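Putative oxidoreductase (Thermus thermophilus, PDB 2ISM) is a putative oxidoreductase of the glucose/sorbosone dehydrogenase family, folded as a six-bladed beta-propeller with a bound calcium ion. Local coordinates at residues 94-99 and 106-111; 122-127 and 172-177. All coordinates share one frame; numbering follows the deposited sequence.

Interaction 1. Residues 94-99 and 106-111; sequences AYRTVA and QVVRLR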
loop_
_atom_site.group_PDB
_atom_site.type_symbol
_atom_site.label_atom_id
_atom_site.label_comp_id
_atom_site.label_asym_id
_atom_site.label_seq_id
_atom_site.Cartn_x
_atom_site.Cartn_y
_atom_site.Cartn_z
ATOM N N ALA B 94 1.620 24.104 -14.909
ATOM C CA ALA B 94 0.376 23.679 -15.529
ATOM C C ALA B 94 0.539 23.611 -17.034
ATOM O O ALA B 94 1.255 24.423 -17.624
ATOM C CB ALA B 94 -0.745 24.648 -15.170
ATOM N N TYR B 95 -0.123 22.628 -17.640
ATOM C CA TYR B 95 -0.104 22.419 -19.086
ATOM C C TYR B 95 -1.456 22.914 -19.582
ATOM O O TYR B 95 -2.488 22.477 -19.074
ATOM C CB TYR B 95 0.033 20.921 -19.392
ATOM C CG TYR B 95 0.171 20.562 -20.863
ATOM C CD1 TYR B 95 1.376 20.062 -21.364
ATOM C CD2 TYR B 95 -0.906 20.682 -21.741
ATOM C CE1 TYR B 95 1.505 19.686 -22.705
ATOM C CE2 TYR B 95 -0.789 20.312 -23.092
ATOM C CZ TYR B 95 0.418 19.813 -23.562
ATOM O OH TYR B 95 0.552 19.431 -24.878
ATOM N N ARG B 96 -1.468 23.818 -20.560
ATOM C CA ARG B 96 -2.744 24.320 -21.065
ATOM C C ARG B 96 -2.754 24.614 -22.561
ATOM O O ARG B 96 -1.715 24.895 -23.166
ATOM C CB ARG B 96 -3.148 25.609 -20.328
ATOM C CG ARG B 96 -2.249 26.802 -20.654
ATOM C CD ARG B 96 -2.872 28.127 -20.232
ATOM N NE ARG B 96 -1.956 29.244 -20.452
ATOM C CZ ARG B 96 -2.254 30.521 -20.227
ATOM N NH1 ARG B 96 -3.456 30.857 -19.776
ATOM N NH2 ARG B 96 -1.340 31.462 -20.440
ATOM N N THR B 97 -3.950 24.546 -23.143
ATOM C CA THR B 97 -4.140 24.862 -24.549
ATOM C C THR B 97 -4.610 26.317 -24.513
ATOM O O THR B 97 -5.580 26.642 -23.820
ATOM C CB THR B 97 -5.256 24.002 -25.184
ATOM O OG1 THR B 97 -5.089 22.631 -24.801
ATOM C CG2 THR B 97 -5.197 24.101 -26.709
ATOM N N VAL B 98 -3.921 27.198 -25.232
ATOM C CA VAL B 98 -4.303 28.605 -25.240
ATOM C C VAL B 98 -4.575 29.078 -26.669
ATOM O O VAL B 98 -4.008 28.542 -27.625
ATOM C CB VAL B 98 -3.197 29.483 -24.583
ATOM C CG1 VAL B 98 -1.999 29.612 -25.507
ATOM C CG2 VAL B 98 -3.762 30.849 -24.224
ATOM N N ALA B 99 -5.449 30.073 -26.809
ATOM C CA ALA B 99 -5.803 30.604 -28.123
ATOM C C ALA B 99 -5.310 32.032 -28.357
ATOM O O ALA B 99 -5.125 32.448 -29.503
ATOM C CB ALA B 99 -7.320 30.544 -28.313
ATOM N N GLN B 106 1.001 24.749 -24.185
ATOM C CA GLN B 106 2.176 25.278 -23.516
ATOM C C GLN B 106 2.184 24.860 -22.064
ATOM O O GLN B 106 1.164 24.450 -21.516
ATOM C CB GLN B 106 2.178 26.810 -23.577
ATOM C CG GLN B 106 0.876 27.433 -23.105
ATOM C CD GLN B 106 0.936 28.949 -22.988
ATOM O OE1 GLN B 106 1.504 29.637 -23.840
ATOM N NE2 GLN B 106 0.329 29.474 -21.936
ATOM N N VAL B 107 3.355 24.962 -21.455
ATOM C CA VAL B 107 3.509 24.668 -20.048
ATOM C C VAL B 107 3.786 26.027 -19.441
ATOM O O VAL B 107 4.689 26.735 -19.884
ATOM C CB VAL B 107 4.714 23.755 -19.761
ATOM C CG1 VAL B 107 4.917 23.649 -18.253
ATOM C CG2 VAL B 107 4.476 22.367 -20.352
ATOM N N VAL B 108 2.989 26.405 -18.454
ATOM C CA VAL B 108 3.174 27.683 -17.795
ATOM C C VAL B 108 3.505 27.424 -16.336
ATOM O O VAL B 108 3.423 26.294 -15.858
ATOM C CB VAL B 108 1.906 28.567 -17.886
ATOM C CG1 VAL B 108 1.629 28.924 -19.336
ATOM C CG2 VAL B 108 0.709 27.842 -17.276
ATOM N N ARG B 109 3.888 28.482 -15.643
ATOM C CA ARG B 109 4.240 28.399 -14.242
ATOM C C ARG B 109 3.522 29.536 -13.517
ATOM O O ARG B 109 3.496 30.661 -14.012
ATOM C CB ARG B 109 5.758 28.551 -14.107
ATOM C CG ARG B 109 6.299 28.333 -12.728
ATOM C CD ARG B 109 7.819 28.242 -12.748
ATOM N NE ARG B 109 8.495 29.536 -12.757
ATOM C CZ ARG B 109 9.810 29.676 -12.604
ATOM N NH1 ARG B 109 10.570 28.601 -12.437
ATOM N NH2 ARG B 109 10.365 30.882 -12.603
ATOM N N LEU B 110 2.929 29.238 -12.364
ATOM C CA LEU B 110 2.237 30.249 -11.566
ATOM C C LEU B 110 3.012 30.471 -10.271
ATOM O O LEU B 110 3.625 29.540 -9.744
ATOM C CB LEU B 110 0.819 29.795 -11.197
ATOM C CG LEU B 110 -0.192 29.394 -12.271
ATOM C CD1 LEU B 110 -1.578 29.352 -11.641
ATOM C CD2 LEU B 110 -0.173 30.386 -13.413
ATOM N N ARG B 111 2.986 31.696 -9.760
ATOM C CA ARG B 111 3.666 31.992 -8.504
ATOM C C ARG B 111 2.672 31.747 -7.370
ATOM O O ARG B 111 1.563 32.289 -7.365
ATOM C CB ARG B 111 4.163 33.445 -8.478
ATOM C CG ARG B 111 4.682 33.893 -7.108
ATOM C CD ARG B 111 5.275 35.292 -7.162
ATOM N NE ARG B 111 6.619 35.296 -7.733
ATOM C CZ ARG B 111 7.700 34.860 -7.093
ATOM N NH1 ARG B 111 7.597 34.389 -5.857
ATOM N NH2 ARG B 111 8.884 34.890 -7.691
#

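Interaction 2. Residues 122-127 and 172-177; sequences VVLDGI and LRLTPE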
loop_
_atom_site.group_PDB
_atom_site.type_symbol
_atom_site.label_atom_id
_atom_site.label_comp_id
_atom_site.label_asym_id
_atom_site.label_seq_id
_atom_site.Cartn_x
_atom_site.Cartn_y
_atom_site.Cartn_z
ATOM N N VAL B 122 5.563 31.664 -19.124
ATOM C CA VAL B 122 5.453 30.467 -19.939
ATOM C C VAL B 122 6.797 29.753 -19.830
ATOM O O VAL B 122 7.851 30.380 -19.945
ATOM C CB VAL B 122 5.167 30.818 -21.415
ATOM C CG1 VAL B 122 5.079 29.549 -22.247
ATOM C CG2 VAL B 122 3.869 31.603 -21.514
ATOM N N VAL B 123 6.749 28.450 -19.579
ATOM C CA VAL B 123 7.948 27.629 -19.429
ATOM C C VAL B 123 8.377 27.019 -20.763
ATOM O O VAL B 123 9.569 26.936 -21.064
ATOM C CB VAL B 123 7.696 26.512 -18.395
ATOM C CG1 VAL B 123 8.905 25.608 -18.279
ATOM C CG2 VAL B 123 7.373 27.139 -17.045
ATOM N N LEU B 124 7.397 26.583 -21.549
ATOM C CA LEU B 124 7.638 26.014 -22.871
ATOM C C LEU B 124 6.400 26.336 -23.697
ATOM O O LEU B 124 5.284 25.977 -23.317
ATOM C CB LEU B 124 7.836 24.493 -22.815
ATOM C CG LEU B 124 7.934 23.835 -24.201
ATOM C CD1 LEU B 124 9.076 24.472 -24.987
ATOM C CD2 LEU B 124 8.157 22.332 -24.071
ATOM N N ASP B 125 6.601 27.013 -24.820
ATOM C CA ASP B 125 5.496 27.408 -25.685
ATOM C C ASP B 125 5.604 26.744 -27.059
ATOM O O ASP B 125 6.676 26.282 -27.453
ATOM C CB ASP B 125 5.513 28.940 -25.848
ATOM C CG ASP B 125 4.142 29.515 -26.153
ATOM O OD1 ASP B 125 3.183 28.726 -26.290
ATOM O OD2 ASP B 125 4.024 30.759 -26.254
ATOM N N GLY B 126 4.488 26.684 -27.782
ATOM C CA GLY B 126 4.528 26.121 -29.123
ATOM C C GLY B 126 4.254 24.644 -29.316
ATOM O O GLY B 126 4.523 24.108 -30.389
ATOM N N ILE B 127 3.743 23.969 -28.295
ATOM C CA ILE B 127 3.430 22.554 -28.452
ATOM C C ILE B 127 2.213 22.522 -29.377
ATOM O O ILE B 127 1.295 23.334 -29.235
ATOM C CB ILE B 127 3.075 21.901 -27.103
ATOM C CG1 ILE B 127 4.274 21.991 -26.156
ATOM C CG2 ILE B 127 2.673 20.447 -27.326
ATOM C CD1 ILE B 127 3.970 21.548 -24.737
ATOM N N LEU B 172 8.523 14.947 -23.396
ATOM C CA LEU B 172 9.621 15.892 -23.300
ATOM C C LEU B 172 10.193 15.890 -21.896
ATOM O O LEU B 172 9.508 15.519 -20.945
ATOM C CB LEU B 172 9.119 17.302 -23.640
ATOM C CG LEU B 172 8.187 17.421 -24.858
ATOM C CD1 LEU B 172 7.631 18.839 -24.947
ATOM C CD2 LEU B 172 8.941 17.058 -26.123
ATOM N N ARG B 173 11.453 16.300 -21.768
ATOM C CA ARG B 173 12.087 16.381 -20.458
ATOM C C ARG B 173 12.843 17.701 -20.368
ATOM O O ARG B 173 13.730 17.981 -21.175
ATOM C CB ARG B 173 13.049 15.221 -20.217
ATOM C CG ARG B 173 13.509 15.164 -18.769
ATOM C CD ARG B 173 14.471 14.025 -18.515
ATOM N NE ARG B 173 15.726 14.224 -19.220
ATOM C CZ ARG B 173 16.898 13.780 -18.784
ATOM N NH1 ARG B 173 16.969 13.115 -17.643
ATOM N NH2 ARG B 173 17.997 13.997 -19.491
ATOM N N LEU B 174 12.479 18.506 -19.381
ATOM C CA LEU B 174 13.074 19.821 -19.203
ATOM C C LEU B 174 13.568 20.032 -17.777
ATOM O O LEU B 174 13.259 19.255 -16.882
ATOM C CB LEU B 174 12.016 20.884 -19.491
ATOM C CG LEU B 174 11.017 20.674 -20.633
ATOM C CD1 LEU B 174 9.907 21.714 -20.518
ATOM C CD2 LEU B 174 11.720 20.779 -21.978
ATOM N N THR B 175 14.337 21.096 -17.572
ATOM C CA THR B 175 14.788 21.427 -16.230
ATOM C C THR B 175 13.581 22.213 -15.723
ATOM O O THR B 175 12.721 22.608 -16.517
ATOM C CB THR B 175 16.000 22.371 -16.237
ATOM O OG1 THR B 175 15.620 23.624 -16.823
ATOM C CG2 THR B 175 17.154 21.761 -17.023
ATOM N N PRO B 176 13.487 22.442 -14.408
ATOM C CA PRO B 176 12.338 23.196 -13.895
ATOM C C PRO B 176 12.239 24.600 -14.494
ATOM O O PRO B 176 11.185 25.227 -14.449
ATOM C CB PRO B 176 12.592 23.218 -12.393
ATOM C CG PRO B 176 13.270 21.893 -12.164
ATOM C CD PRO B 176 14.264 21.853 -13.305
ATOM N N GLU B 177 13.339 25.087 -15.061
ATOM C CA GLU B 177 13.352 26.414 -15.667
ATOM C C GLU B 177 12.911 26.405 -17.131
ATOM O O GLU B 177 12.816 27.459 -17.760
ATOM C CB GLU B 177 14.742 27.047 -15.543
ATOM C CG GLU B 177 15.115 27.435 -14.119
ATOM C CD GLU B 177 14.122 28.402 -13.506
ATOM O OE1 GLU B 177 13.848 29.449 -14.131
ATOM O OE2 GLU B 177 13.615 28.117 -12.402
HETATM O O HOH W 1 11.494 28.546 -20.065
#

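Interaction 1. Residues 94-99 and 106-111
A94, Y95 and R96 pair with V108, V107 and Q106 in an antiparallel beta hairpin, the two middle strands (92-98 and 104-112) of a four-stranded propeller blade. Two hydrogen-bonded pairs enclose one non-hydrogen-bonded pair. A94 and V108 exchange both of their backbone bonds, V108 N to A94 O at 2.8 Å and A94 N to V108 O at 3.0 Å. R96 N to Q106 O and Q106 N to R96 O, each 2.9 Å, close the other end. Between them Y95 and V107 come to 4.4 Å at their CA atoms, and Y95 CA lies 3.4 Å from Q106 O in a CA-H...O contact.

On the face carrying Y95 and V107, the side chains cross at about a right angle, V107 CG2 lying 4.0 Å from Y95 CD1 in an oblique approach to the ring. Q106 O sits over one ring face, offset toward the rim. The other face carries A94, R96, Q106 and V108. Here R96 and Q106 run side by side in the same direction, R96 CG being set between its backbone N and carbonyl carbon (chi1 69°) with the chain extended beyond. The Q106 amide reaches the guanidinium edge, its plane turned 40° from it, while V98 CG2 lies over the guanidinium centre and V108 CG1 is 3.8 Å from R96 NE. All the touching residues are buried, with strands 77-82 and 117-127 flanking the hairpin, as expected for the inner strands of a beta-propeller blade.

Interaction 2. Residues 122-127 and 172-177
L124 sends its CG anti to the backbone N (chi1 173°), while L172 and L174 hold theirs anti to the carbonyl carbon (chi1 -44° and -39°), and these rotations bring three leucine ends together. One methyl of L124 does most of the touching: CD2 lies 3.6 Å from L172 CD1 and 4.0 Å from L174 CD1. L124 crosses each of the other two leucines at about a right angle, so its branch end meets two alternate residues of strand 172-174, whose side chains leave the same side of that strand. L174 CD1 also reaches back to L124 CB, at 4.2 Å.

Nearer the surface, V123 CG1 approaches the turn after that strand, 4.2 Å from E177 C. No direct hydrogen bond joins the segments; a water lies between them instead, 2.7 Å from V123 O and 2.9 Å from E177 O, close enough to hydrogen-bond to each, though its protons may be shared with other acceptors. V123 and L124 both face V107 in a classic beta bulge, which lets two consecutive side chains turn toward 172-177. The carboxylate of E177 is directed to the previous blade, where it forms a salt bridge with R109, and P176 O accepts a hydrogen bond from Y93 OH. At this point, then, the two blades meet through apolar leucine packing in the buried part, while nearer the surface the contact between V123 and E177 is supplemented by water.

Interactions 1 and 2 lie about 10 Å apart between centres, on the same side of the chain's centre, and follow in series along the sequence. Interaction 1 is internal to the blade of strands 77-82, 92-98, 104-112 and 117-127; interaction 2 leads from its outermost strand, 117-127, to strand 170-174 of the next blade. They meet at V107, whose backbone probably hydrogen-bonds to the bulge through V107 O to V123 N and V107 N to L124 O. Hairpin pairing within one sheet thus continues through the bulged edge strand into side-chain packing against the next sheet, linking successive blades of the propeller.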